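Local atomic coordinates of periplasmic beta-glucosidase (PDB entry 6R5R), a protein that probably hydrolyses terminal, non-reducing beta-D-glucosyl residues of beta-glucosides in the periplasm, releasing beta-D-glucose, as a member of glycosyl hydrolase family 3. Residues L24-V29 / A49-V54; A217-V222 / L252-H257; A459-A464 / R501-A506; T467-D472 / K508-P513. The protein carries 1 engineered substitution. One frame throughout, in Å; residues are numbered along the deposited sequence.

Contact 1 of 4, residues L24-V29 / A49-V54; sequences LRLVSV and AIFNTV. With BGC (beta-D-glucopyranose), chain D.
F51 and L26 meet at the C-terminal end of a buried pair of parallel strands, beside the glucose pocket, a worked example of how a sheet's own side chains shape the ground next to a sugar site. The F51 ring is turned back over the neighbouring strand by a first torsion of 70°, which sets CG between its own backbone N and carbonyl carbon. There S28 CB sits over the middle of one ring face, 3.6 Å from the centroid in a CH-pi contact. L26 approaches differently: its CD1 reaches the ring edge, 3.8 Å from F51 CD1, the two side chains crossing at about a right angle. The same methyl lies 3.7 Å from A49 CB, so it touches both A49 and F51; L26 and A49 share one face of the sheet, V27 and I50 the other.

Beneath these side chains the backbones interlock. V27 uses both polar atoms, its N donating to A49 O at 3.1 Å and its O accepting from F51 N at 3.0 Å; A49 N completes the ladder by donating to R25 O. Past the last pair a water links the two chains, accepting from V29 N, donating to F51 O and hydrogen-bonding T53 OG1 at 2.7 Å. N52 then turns to the ligand, ND2 donating to O3 of a glucose at 2.9 Å. Strand 25-27, helix 35-43 and strand 49-51 form a beta-alpha-beta unit of the TIM-barrel-like N-terminal domain, whose C-terminal strand ends, as in other barrels of this kind, carry the sugar pocket.

Contact 2 of 4, residues A217-V222 / L252-H257; sequences AGAVMV and LTISNH. Engineered in segment 252-257: N256 (natural residue Asp). With BGC (beta-D-glucopyranose), chain C; BGC (beta-D-glucopyranose), chain D.
The amide of N256, an engineered residue where the natural sequence has Asp, reaches V222, the last residue of the neighbouring strand: its ND2 donates to V222 O at 3.2 Å, with the acceptor 18° out of the amide plane. On the other branch, OD1 accepts from H257 N on a lone pair in the carbonyl plane and lies 3.4 Å from C5 of the chain C glucose. The H257 ring meets both sugars obliquely, coming to 3.7 Å from C1 of the chain D glucose through CD2.

Both residues lie near the C-terminal end of a strand of the TIM-barrel-like N-terminal domain, illustrating the principle that such a sheet builds its pocket at the C-terminal ends of its parallel strands. Strands 219-222 and 252-254 are zipped by backbone bonds in which V220 N donates to L252 O and I254 N to V220 O, followed by V222 N to I254 O at 2.9 Å. A219 CB packs at 4.2 Å against I254 CD1 on the face shared with L252 and M221, while T253, on the other face, is held through OG1 by G283 and D285. A water accepts from N256 N and gives a weak bond to V222 O.

M221 extends from the strand with CG anti to its N (chi1 -178°) and bends only at the last torsion. M221 SD thus comes 3.8 Å from N256 ND2, and M221 SD lies 3.5 Å from O2 of the chain C glucose.

Contact 3 of 4, residues A459-A464 / R501-A506; sequences AMLEEA and RRLLKA
R502 meets L461 across two helices whose short segments run in roughly the same direction, 32° apart with axes 10.4 Å from each other, and the pair exemplifies how a long polar side chain can roof an apolar contact. The arginine leaves its helix with CG anti to the backbone N (chi1 -177°) and stays extended to NE, crossing L461 at about a right angle. The leucine's CD1 lies against one face of the guanidinium, off-centre toward the rim, 3.5 Å from NE. The arginine's NH2 also forms a salt bridge with E458 of helix 457-469.

Next in sequence, L503 takes the other branch of L461: CD2 rests 3.5 Å from L503 CA and 3.8 Å from L503 CD1. L503 CD1 also reaches A464 CB at 3.9 Å, so it is shared between residues almost one turn apart. One turn after R502, A506 closes the row with a looser approach to L461 CD2, its CB at 4.5 Å.

Helices 457-469 and 498-509 flank the C-terminal domain's mixed sheet, L504 of the second packing on strand 473-479. The chemistry implies an interface held by van der Waals packing of leucine, alanine and the arginine, without a polar bond between the two segments; the salt bridge to E458 probably helps to hold the guanidinium over the methyl.

Contact 4 of 4, residues T467-D472 / K508-P513; sequences TARDAD and KATGKP
K512 reaches across to the end of the facing helix, where its CH2 groups lie along backbone carbonyl oxygens and its amine bonds to one of them. From CB, which points toward the other segment, CG stands anti to the carbonyl carbon (chi1 -63°) and passes 3.6 Å from A468 O. The chain bends at chi2 (-65°), and CD then lies 3.5 Å from A471 O. CE lies alongside both carbonyl oxygens, 3.2 Å from A471 O and 3.5 Å from A468 O. At the tip NZ donates to A471 O at 2.9 Å, nearly along the C=O axis.

This lysine lies in the loop linking helix 498-509 to strand 514-519, while A471 follows helix 457-469 and leads into strand 473-479; the two connections run side by side into neighbouring parallel strands of the C-terminal domain's mixed sheet. Ahead of the lysine, T510 OG1 accepts from K512 N in an ST turn and also bonds to L507 O.

T510 CG2 packs at 4.2 Å against A468 CB and meets the R469 guanidinium obliquely, T510 CG2 being 4.3 Å from R469 NH1. D472 OD1 forms its salt bridge with R381, and D472 O lies 3.5 Å from P513 CD.

Contacts 1 and 2 are buried in one parallel sheet of the N-terminal domain and touch each other, L26 against I254 and F51 against H257, with one glucose common to both. Contacts 3 and 4 lie in the C-terminal domain, only partly buried, and use the same two helices, 457-469 and 498-509, at successive points along them; their centres are 11 Å apart, against about 47 Å between the centres of contacts 1 and 3. Place sets chemistry: the barrel pairs rest on backbone ladders ending in sugar-facing side chains, contact 3 on apolar packing under an arginine, and contact 4, where the helices give way to loops, on a lysine-to-carbonyl bond.

Contact 1 of 4, residues L24-V29 / A49-V54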
loop_
_atom_site.group_PDB
_atom_site.type_symbol
_atom_site.label_atom_id
_atom_site.label_comp_id
_atom_site.label_asym_id
_atom_site.label_seq_id
_atom_site.Cartn_x
_atom_site.Cartn_y
_atom_site.Cartn_z
ATOM N N LEU B 24 26.813 -26.060 9.267
ATOM C CA LEU B 24 25.748 -25.050 9.150
ATOM C C LEU B 24 26.284 -23.756 8.541
ATOM O O LEU B 24 25.524 -22.803 8.370
ATOM C CB LEU B 24 25.142 -24.805 10.533
ATOM C CG LEU B 24 24.699 -26.042 11.329
ATOM C CD1 LEU B 24 23.955 -25.631 12.565
ATOM C CD2 LEU B 24 23.855 -27.025 10.511
ATOM N N ARG B 25 27.584 -23.659 8.342
ATOM C CA ARG B 25 28.235 -22.389 7.961
ATOM C C ARG B 25 28.329 -22.282 6.446
ATOM O O ARG B 25 28.991 -23.114 5.783
ATOM C CB ARG B 25 29.611 -22.306 8.605
ATOM C CG ARG B 25 30.349 -21.016 8.265
ATOM C CD ARG B 25 31.585 -20.910 9.110
ATOM N NE ARG B 25 32.334 -19.680 8.940
ATOM C CZ ARG B 25 33.653 -19.593 8.878
ATOM N NH1 ARG B 25 34.396 -20.688 8.906
ATOM N NH2 ARG B 25 34.236 -18.410 8.801
ATOM N N LEU B 26 27.674 -21.255 5.907
ATOM C CA LEU B 26 27.649 -20.961 4.474
ATOM C C LEU B 26 28.337 -19.627 4.240
ATOM O O LEU B 26 27.848 -18.617 4.770
ATOM C CB LEU B 26 26.187 -20.923 4.002
ATOM C CG LEU B 26 25.915 -20.364 2.614
ATOM C CD1 LEU B 26 26.560 -21.223 1.561
ATOM C CD2 LEU B 26 24.407 -20.271 2.364
ATOM N N VAL B 27 29.442 -19.618 3.500
ATOM C CA VAL B 27 30.260 -18.379 3.347
ATOM C C VAL B 27 30.671 -18.167 1.900
ATOM O O VAL B 27 30.618 -19.105 1.057
ATOM C CB VAL B 27 31.488 -18.399 4.273
ATOM C CG1 VAL B 27 31.045 -18.249 5.700
ATOM C CG2 VAL B 27 32.282 -19.654 4.100
ATOM N N SER B 28 31.128 -16.946 1.650
ATOM C CA SER B 28 31.669 -16.545 0.332
ATOM C C SER B 28 33.073 -15.991 0.537
ATOM O O SER B 28 33.320 -15.399 1.608
ATOM C CB SER B 28 30.822 -15.551 -0.338
ATOM O OG SER B 28 30.724 -14.361 0.419
ATOM N N VAL B 29 33.939 -16.156 -0.445
ATOM C CA VAL B 29 35.244 -15.447 -0.435
ATOM C C VAL B 29 34.975 -13.949 -0.540
ATOM O O VAL B 29 34.209 -13.510 -1.432
ATOM C CB VAL B 29 36.150 -15.903 -1.581
ATOM C CG1 VAL B 29 37.415 -15.051 -1.622
ATOM C CG2 VAL B 29 36.443 -17.389 -1.490
ATOM N N ALA B 49 29.345 -25.021 3.353
ATOM C CA ALA B 49 29.037 -24.711 1.962
ATOM C C ALA B 49 29.564 -23.340 1.601
ATOM O O ALA B 49 29.851 -22.489 2.470
ATOM C CB ALA B 49 27.528 -24.808 1.721
ATOM N N ILE B 50 29.672 -23.151 0.301
ATOM C CA ILE B 50 30.228 -21.918 -0.309
ATOM C C ILE B 50 29.178 -21.335 -1.241
ATOM O O ILE B 50 28.504 -22.112 -1.913
ATOM C CB ILE B 50 31.524 -22.197 -1.068
ATOM C CG1 ILE B 50 32.588 -22.790 -0.136
ATOM C CG2 ILE B 50 32.039 -20.972 -1.814
ATOM C CD1 ILE B 50 33.060 -21.858 0.940
ATOM N N PHE B 51 29.081 -20.020 -1.316
ATOM C CA PHE B 51 28.370 -19.335 -2.409
ATOM C C PHE B 51 29.295 -18.334 -3.090
ATOM O O PHE B 51 30.292 -17.863 -2.481
ATOM C CB PHE B 51 27.052 -18.726 -1.916
ATOM C CG PHE B 51 27.190 -17.545 -0.986
ATOM C CD1 PHE B 51 27.492 -17.744 0.345
ATOM C CD2 PHE B 51 26.987 -16.251 -1.426
ATOM C CE1 PHE B 51 27.590 -16.681 1.226
ATOM C CE2 PHE B 51 27.129 -15.185 -0.547
ATOM C CZ PHE B 51 27.445 -15.402 0.773
ATOM N N ASN B 52 28.969 -18.020 -4.362
ATOM C CA ASN B 52 29.666 -17.004 -5.190
ATOM C C ASN B 52 31.073 -17.434 -5.637
ATOM O O ASN B 52 31.740 -16.569 -6.246
ATOM C CB ASN B 52 29.735 -15.659 -4.480
ATOM C CG ASN B 52 28.423 -14.915 -4.469
ATOM O OD1 ASN B 52 27.492 -15.317 -5.151
ATOM N ND2 ASN B 52 28.371 -13.869 -3.663
ATOM N N THR B 53 31.428 -18.713 -5.555
ATOM C CA THR B 53 32.634 -19.266 -6.249
ATOM C C THR B 53 32.119 -20.093 -7.423
ATOM O O THR B 53 31.338 -21.002 -7.150
ATOM C CB THR B 53 33.521 -20.077 -5.293
ATOM O OG1 THR B 53 34.136 -19.149 -4.400
ATOM C CG2 THR B 53 34.613 -20.819 -6.039
ATOM N N VAL B 54 32.473 -19.717 -8.653
ATOM C CA VAL B 54 31.619 -20.146 -9.803
ATOM C C VAL B 54 32.427 -20.696 -10.969
ATOM O O VAL B 54 31.826 -20.819 -12.054
ATOM C CB VAL B 54 30.743 -18.967 -10.251
ATOM C CG1 VAL B 54 29.878 -18.481 -9.084
ATOM C CG2 VAL B 54 31.570 -17.817 -10.786
HETATM C C2 BGC D . 24.497 -12.049 -2.547
HETATM C C3 BGC D . 25.707 -11.215 -2.869
HETATM C C4 BGC D . 25.236 -9.799 -3.209
HETATM C C5 BGC D . 24.365 -9.216 -2.093
HETATM C C6 BGC D . 23.834 -7.851 -2.506
HETATM C C1 BGC D . 23.741 -11.332 -1.439
HETATM O O2 BGC D . 24.991 -13.333 -2.108
HETATM O O3 BGC D . 26.325 -11.857 -4.006
HETATM O O4 BGC D . 26.412 -8.992 -3.344
HETATM O O5 BGC D . 23.240 -10.082 -1.853
HETATM O O6 BGC D . 22.929 -7.503 -1.459
HETATM O O HOH W 1 32.909 -17.233 -2.878
#

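Contact 2 of 4, residues A217-V222 / L252-H257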
loop_
_atom_site.group_PDB
_atom_site.type_symbol
_atom_site.label_atom_id
_atom_site.label_comp_id
_atom_site.label_asym_id
_atom_site.label_seq_id
_atom_site.Cartn_x
_atom_site.Cartn_y
_atom_site.Cartn_z
ATOM N N ALA B 217 11.607 -29.406 -4.205
ATOM C CA ALA B 217 12.754 -28.493 -4.008
ATOM C C ALA B 217 13.576 -28.957 -2.809
ATOM O O ALA B 217 12.993 -29.288 -1.777
ATOM C CB ALA B 217 12.277 -27.062 -3.779
ATOM N N GLY B 218 14.888 -28.979 -2.959
ATOM C CA GLY B 218 15.765 -29.454 -1.888
ATOM C C GLY B 218 16.002 -28.435 -0.816
ATOM O O GLY B 218 16.364 -28.851 0.296
ATOM N N ALA B 219 15.792 -27.151 -1.098
ATOM C CA ALA B 219 16.148 -26.087 -0.165
ATOM C C ALA B 219 15.134 -24.952 -0.278
ATOM O O ALA B 219 14.479 -24.783 -1.301
ATOM C CB ALA B 219 17.581 -25.657 -0.413
ATOM N N VAL B 220 15.076 -24.210 0.788
ATOM C CA VAL B 220 14.256 -22.988 0.906
ATOM C C VAL B 220 15.175 -21.897 1.447
ATOM O O VAL B 220 15.780 -22.095 2.543
ATOM C CB VAL B 220 13.048 -23.218 1.803
ATOM C CG1 VAL B 220 12.379 -21.894 2.114
ATOM C CG2 VAL B 220 12.084 -24.209 1.230
ATOM N N MET B 221 15.246 -20.775 0.739
ATOM C CA MET B 221 15.925 -19.562 1.255
ATOM C C MET B 221 14.920 -18.650 1.948
ATOM O O MET B 221 13.884 -18.283 1.371
ATOM C CB MET B 221 16.641 -18.777 0.175
ATOM C CG MET B 221 17.341 -17.611 0.760
ATOM S SD MET B 221 18.257 -16.637 -0.470
ATOM C CE MET B 221 19.865 -17.432 -0.360
ATOM N N VAL B 222 15.183 -18.381 3.220
ATOM C CA VAL B 222 14.298 -17.566 4.079
ATOM C C VAL B 222 14.447 -16.091 3.737
ATOM O O VAL B 222 15.541 -15.631 3.407
ATOM C CB VAL B 222 14.579 -17.877 5.558
ATOM C CG1 VAL B 222 13.637 -17.119 6.454
ATOM C CG2 VAL B 222 14.450 -19.382 5.811
ATOM N N LEU B 252 16.362 -28.482 3.267
ATOM C CA LEU B 252 17.289 -27.570 3.957
ATOM C C LEU B 252 16.739 -26.153 3.964
ATOM O O LEU B 252 16.413 -25.627 2.872
ATOM C CB LEU B 252 18.604 -27.608 3.192
ATOM C CG LEU B 252 19.740 -26.729 3.703
ATOM C CD1 LEU B 252 20.104 -27.092 5.150
ATOM C CD2 LEU B 252 20.937 -26.786 2.747
ATOM N N THR B 253 16.734 -25.504 5.127
ATOM C CA THR B 253 16.425 -24.052 5.161
ATOM C C THR B 253 17.730 -23.260 5.241
ATOM O O THR B 253 18.601 -23.565 6.051
ATOM C CB THR B 253 15.484 -23.666 6.284
ATOM O OG1 THR B 253 16.057 -24.171 7.475
ATOM C CG2 THR B 253 14.103 -24.248 6.110
ATOM N N ILE B 254 17.830 -22.208 4.463
ATOM C CA ILE B 254 19.042 -21.374 4.372
ATOM C C ILE B 254 18.679 -19.948 4.718
ATOM O O ILE B 254 17.708 -19.439 4.161
ATOM C CB ILE B 254 19.632 -21.453 2.976
ATOM C CG1 ILE B 254 19.941 -22.907 2.603
ATOM C CG2 ILE B 254 20.872 -20.557 2.839
ATOM C CD1 ILE B 254 20.478 -23.047 1.206
ATOM N N SER B 255 19.387 -19.374 5.656
ATOM C CA SER B 255 19.154 -17.954 5.994
ATOM C C SER B 255 19.548 -17.093 4.792
ATOM O O SER B 255 20.341 -17.464 3.940
ATOM C CB SER B 255 19.916 -17.505 7.222
ATOM O OG SER B 255 21.197 -17.038 6.878
ATOM N N ASN B 256 19.024 -15.895 4.759
ATOM C CA ASN B 256 19.485 -14.922 3.778
ATOM C C ASN B 256 20.782 -14.291 4.306
ATOM O O ASN B 256 21.292 -14.606 5.416
ATOM C CB ASN B 256 18.360 -13.909 3.547
ATOM C CG ASN B 256 18.250 -13.477 2.128
ATOM O OD1 ASN B 256 19.253 -13.053 1.594
ATOM N ND2 ASN B 256 17.054 -13.588 1.525
ATOM N N HIS B 257 21.285 -13.357 3.568
ATOM C CA HIS B 257 22.663 -12.870 3.714
ATOM C C HIS B 257 22.803 -11.941 4.921
ATOM O O HIS B 257 22.209 -10.893 4.909
ATOM C CB HIS B 257 23.010 -12.186 2.396
ATOM C CG HIS B 257 24.447 -11.860 2.356
ATOM N ND1 HIS B 257 24.974 -10.811 3.098
ATOM C CD2 HIS B 257 25.462 -12.413 1.630
ATOM C CE1 HIS B 257 26.290 -10.767 2.888
ATOM N NE2 HIS B 257 26.614 -11.717 1.946
HETATM C C2 BGC C . 20.192 -13.920 -3.003
HETATM C C3 BGC C . 21.348 -13.776 -1.999
HETATM C C4 BGC C . 21.556 -12.269 -1.861
HETATM C C5 BGC C . 20.277 -11.624 -1.331
HETATM C C6 BGC C . 20.372 -10.130 -1.038
HETATM C C1 BGC C . 18.935 -13.164 -2.572
HETATM O O1 BGC C . 17.951 -13.330 -3.584
HETATM O O2 BGC C . 19.870 -15.301 -3.267
HETATM O O3 BGC C . 22.547 -14.381 -2.587
HETATM O O4 BGC C . 22.572 -12.044 -0.949
HETATM O O5 BGC C . 19.265 -11.783 -2.341
HETATM O O6 BGC C . 19.030 -9.716 -0.668
HETATM C C2 BGC D . 24.497 -12.049 -2.547
HETATM C C3 BGC D . 25.707 -11.215 -2.869
HETATM C C4 BGC D . 25.236 -9.799 -3.209
HETATM C C5 BGC D . 24.365 -9.216 -2.093
HETATM C C6 BGC D . 23.834 -7.851 -2.506
HETATM C C1 BGC D . 23.741 -11.332 -1.439
HETATM O O2 BGC D . 24.991 -13.333 -2.108
HETATM O O3 BGC D . 26.325 -11.857 -4.006
HETATM O O4 BGC D . 26.412 -8.992 -3.344
HETATM O O5 BGC D . 23.240 -10.082 -1.853
HETATM O O6 BGC D . 22.929 -7.503 -1.459
HETATM O O HOH W 2 16.675 -15.156 6.335
#

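Contact 3 of 4, residues A459-A464 / R501-A506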
loop_
_atom_site.group_PDB
_atom_site.type_symbol
_atom_site.label_atom_id
_atom_site.label_comp_id
_atom_site.label_asym_id
_atom_site.label_seq_id
_atom_site.Cartn_x
_atom_site.Cartn_y
_atom_site.Cartn_z
ATOM N N ALA B 459 22.746 18.882 -27.093
ATOM C CA ALA B 459 23.588 18.384 -28.201
ATOM C C ALA B 459 23.119 16.987 -28.629
ATOM O O ALA B 459 22.984 16.741 -29.836
ATOM C CB ALA B 459 25.041 18.375 -27.805
ATOM N N MET B 460 22.838 16.093 -27.665
ATOM C CA MET B 460 22.355 14.724 -28.001
ATOM C C MET B 460 20.997 14.811 -28.681
ATOM O O MET B 460 20.780 14.085 -29.658
ATOM C CB MET B 460 22.277 13.866 -26.733
ATOM C CG MET B 460 23.629 13.399 -26.324
ATOM S SD MET B 460 23.657 12.223 -24.935
ATOM C CE MET B 460 23.515 13.323 -23.558
ATOM N N LEU B 461 20.108 15.681 -28.219
ATOM C CA LEU B 461 18.788 15.842 -28.842
ATOM C C LEU B 461 18.924 16.367 -30.269
ATOM O O LEU B 461 18.221 15.824 -31.142
ATOM C CB LEU B 461 17.898 16.793 -28.034
ATOM C CG LEU B 461 17.354 16.216 -26.725
ATOM C CD1 LEU B 461 16.758 17.316 -25.853
ATOM C CD2 LEU B 461 16.327 15.121 -26.991
ATOM N N GLU B 462 19.767 17.379 -30.512
ATOM C CA GLU B 462 19.912 17.934 -31.892
ATOM C C GLU B 462 20.426 16.822 -32.813
ATOM O O GLU B 462 19.934 16.675 -33.927
ATOM C CB GLU B 462 20.859 19.139 -31.899
ATOM C CG GLU B 462 20.266 20.365 -31.224
ATOM C CD GLU B 462 21.255 21.482 -30.879
ATOM O OE1 GLU B 462 20.858 22.662 -30.935
ATOM O OE2 GLU B 462 22.421 21.180 -30.532
ATOM N N GLU B 463 21.378 16.026 -32.341
ATOM C CA GLU B 463 21.943 14.940 -33.163
ATOM C C GLU B 463 20.819 13.953 -33.474
ATOM O O GLU B 463 20.671 13.525 -34.619
ATOM C CB GLU B 463 23.131 14.283 -32.485
ATOM C CG GLU B 463 23.584 13.090 -33.302
ATOM C CD GLU B 463 24.593 12.138 -32.735
ATOM O OE1 GLU B 463 24.497 11.703 -31.558
ATOM O OE2 GLU B 463 25.494 11.838 -33.492
ATOM N N ALA B 464 20.025 13.568 -32.475
ATOM C CA ALA B 464 18.939 12.613 -32.710
ATOM C C ALA B 464 17.891 13.173 -33.657
ATOM O O ALA B 464 17.375 12.414 -34.453
ATOM C CB ALA B 464 18.287 12.211 -31.406
ATOM N N ARG B 501 12.079 10.762 -21.870
ATOM C CA ARG B 501 10.749 11.254 -22.308
ATOM C C ARG B 501 10.894 12.574 -23.080
ATOM O O ARG B 501 10.126 12.757 -24.032
ATOM C CB ARG B 501 9.794 11.424 -21.132
ATOM C CG ARG B 501 9.386 10.083 -20.541
ATOM C CD ARG B 501 8.266 10.164 -19.523
ATOM N NE ARG B 501 8.831 10.704 -18.311
ATOM C CZ ARG B 501 8.661 11.937 -17.862
ATOM N NH1 ARG B 501 7.857 12.746 -18.522
ATOM N NH2 ARG B 501 9.233 12.309 -16.738
ATOM N N ARG B 502 11.871 13.390 -22.718
ATOM C CA ARG B 502 12.164 14.625 -23.484
ATOM C C ARG B 502 12.558 14.233 -24.913
ATOM O O ARG B 502 12.051 14.856 -25.886
ATOM C CB ARG B 502 13.269 15.411 -22.785
ATOM C CG ARG B 502 13.593 16.736 -23.467
ATOM C CD ARG B 502 14.721 17.416 -22.714
ATOM N NE ARG B 502 15.035 18.750 -23.198
ATOM C CZ ARG B 502 16.138 19.436 -22.880
ATOM N NH1 ARG B 502 17.041 18.916 -22.061
ATOM N NH2 ARG B 502 16.352 20.641 -23.384
ATOM N N LEU B 503 13.418 13.226 -25.035
ATOM C CA LEU B 503 13.840 12.695 -26.357
ATOM C C LEU B 503 12.609 12.200 -27.123
ATOM O O LEU B 503 12.434 12.537 -28.340
ATOM C CB LEU B 503 14.884 11.602 -26.111
ATOM C CG LEU B 503 15.229 10.729 -27.316
ATOM C CD1 LEU B 503 15.946 11.597 -28.363
ATOM C CD2 LEU B 503 16.111 9.561 -26.929
ATOM N N LEU B 504 11.724 11.409 -26.487
ATOM C CA LEU B 504 10.551 10.873 -27.194
ATOM C C LEU B 504 9.664 12.009 -27.692
ATOM O O LEU B 504 9.118 11.879 -28.814
ATOM C CB LEU B 504 9.755 9.920 -26.311
ATOM C CG LEU B 504 10.488 8.628 -25.935
ATOM C CD1 LEU B 504 9.596 7.755 -25.078
ATOM C CD2 LEU B 504 10.879 7.839 -27.169
ATOM N N LYS B 505 9.439 13.034 -26.886
ATOM C CA LYS B 505 8.530 14.128 -27.300
ATOM C C LYS B 505 9.146 14.844 -28.503
ATOM O O LYS B 505 8.388 15.144 -29.444
ATOM C CB LYS B 505 8.296 15.080 -26.129
ATOM C CG LYS B 505 7.330 14.517 -25.069
ATOM C CD LYS B 505 7.125 15.477 -23.910
ATOM C CE LYS B 505 6.950 14.815 -22.559
ATOM N NZ LYS B 505 5.700 14.030 -22.534
ATOM N N ALA B 506 10.450 15.017 -28.488
ATOM C CA ALA B 506 11.161 15.675 -29.610
ATOM C C ALA B 506 11.026 14.788 -30.855
ATOM O O ALA B 506 10.744 15.305 -31.950
ATOM C CB ALA B 506 12.576 15.959 -29.247
#

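Contact 4 of 4, residues T467-D472 / K508-P513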
loop_
_atom_site.group_PDB
_atom_site.type_symbol
_atom_site.label_atom_id
_atom_site.label_comp_id
_atom_site.label_asym_id
_atom_site.label_seq_id
_atom_site.Cartn_x
_atom_site.Cartn_y
_atom_site.Cartn_z
ATOM N N THR B 467 19.188 12.850 -37.156
ATOM C CA THR B 467 19.178 11.418 -37.523
ATOM C C THR B 467 17.758 11.025 -37.910
ATOM O O THR B 467 17.564 10.382 -38.937
ATOM C CB THR B 467 19.757 10.619 -36.352
ATOM O OG1 THR B 467 21.061 11.117 -36.067
ATOM C CG2 THR B 467 19.808 9.138 -36.608
ATOM N N ALA B 468 16.750 11.399 -37.127
ATOM C CA ALA B 468 15.347 11.067 -37.405
ATOM C C ALA B 468 14.915 11.714 -38.732
ATOM O O ALA B 468 14.251 11.054 -39.541
ATOM C CB ALA B 468 14.451 11.528 -36.272
ATOM N N ARG B 469 15.313 12.959 -38.962
ATOM C CA ARG B 469 14.942 13.668 -40.231
ATOM C C ARG B 469 15.556 12.943 -41.448
ATOM O O ARG B 469 14.949 12.978 -42.521
ATOM C CB ARG B 469 15.402 15.123 -40.179
ATOM C CG ARG B 469 14.578 15.994 -39.237
ATOM C CD ARG B 469 14.984 17.454 -39.356
ATOM N NE ARG B 469 15.384 18.124 -38.119
ATOM C CZ ARG B 469 14.562 18.479 -37.134
ATOM N NH1 ARG B 469 13.265 18.211 -37.199
ATOM N NH2 ARG B 469 15.046 19.119 -36.086
ATOM N N ASP B 470 16.705 12.293 -41.273
ATOM C CA ASP B 470 17.377 11.500 -42.338
ATOM C C ASP B 470 16.802 10.092 -42.491
ATOM O O ASP B 470 17.323 9.355 -43.331
ATOM C CB ASP B 470 18.871 11.382 -42.065
ATOM C CG ASP B 470 19.635 12.676 -42.274
ATOM O OD1 ASP B 470 19.135 13.559 -43.008
ATOM O OD2 ASP B 470 20.723 12.787 -41.691
ATOM N N ALA B 471 15.762 9.707 -41.751
ATOM C CA ALA B 471 15.272 8.320 -41.770
ATOM C C ALA B 471 13.825 8.265 -42.213
ATOM O O ALA B 471 13.155 9.313 -42.248
ATOM C CB ALA B 471 15.448 7.718 -40.394
ATOM N N ASP B 472 13.358 7.054 -42.521
ATOM C CA ASP B 472 11.961 6.761 -42.907
ATOM C C ASP B 472 11.123 6.494 -41.647
ATOM O O ASP B 472 9.916 6.724 -41.670
ATOM C CB ASP B 472 11.912 5.576 -43.855
ATOM C CG ASP B 472 12.647 5.915 -45.152
ATOM O OD1 ASP B 472 12.423 7.048 -45.681
ATOM O OD2 ASP B 472 13.486 5.107 -45.574
ATOM N N LYS B 508 8.678 12.591 -31.534
ATOM C CA LYS B 508 7.288 12.592 -31.986
ATOM C C LYS B 508 7.072 13.813 -32.891
ATOM O O LYS B 508 6.354 13.709 -33.867
ATOM C CB LYS B 508 6.367 12.647 -30.779
ATOM C CG LYS B 508 4.899 12.656 -31.067
ATOM C CD LYS B 508 4.381 11.545 -31.917
ATOM C CE LYS B 508 2.902 11.737 -32.174
ATOM N NZ LYS B 508 2.320 10.592 -32.895
ATOM N N ALA B 509 7.660 14.932 -32.528
ATOM C CA ALA B 509 7.387 16.242 -33.183
ATOM C C ALA B 509 7.983 16.257 -34.594
ATOM O O ALA B 509 7.611 17.152 -35.366
ATOM C CB ALA B 509 7.953 17.373 -32.361
ATOM N N THR B 510 8.874 15.324 -34.933
ATOM C CA THR B 510 9.420 15.199 -36.316
ATOM C C THR B 510 8.363 14.711 -37.307
ATOM O O THR B 510 8.562 14.910 -38.519
ATOM C CB THR B 510 10.618 14.251 -36.403
ATOM O OG1 THR B 510 10.223 12.893 -36.221
ATOM C CG2 THR B 510 11.716 14.654 -35.457
ATOM N N GLY B 511 7.286 14.084 -36.846
ATOM C CA GLY B 511 6.282 13.437 -37.710
ATOM C C GLY B 511 6.681 12.056 -38.199
ATOM O O GLY B 511 5.848 11.436 -38.853
ATOM N N LYS B 512 7.906 11.579 -37.937
ATOM C CA LYS B 512 8.341 10.228 -38.396
ATOM C C LYS B 512 7.572 9.160 -37.612
ATOM O O LYS B 512 7.327 9.347 -36.428
ATOM C CB LYS B 512 9.848 10.077 -38.209
ATOM C CG LYS B 512 10.699 11.039 -39.026
ATOM C CD LYS B 512 10.552 10.808 -40.479
ATOM C CE LYS B 512 11.343 11.789 -41.318
ATOM N NZ LYS B 512 11.163 11.383 -42.723
ATOM N N PRO B 513 7.147 8.051 -38.250
ATOM C CA PRO B 513 6.600 6.900 -37.521
ATOM C C PRO B 513 7.543 6.485 -36.380
ATOM O O PRO B 513 8.758 6.486 -36.569
ATOM C CB PRO B 513 6.483 5.784 -38.568
ATOM C CG PRO B 513 6.450 6.534 -39.912
ATOM C CD PRO B 513 7.240 7.806 -39.699
#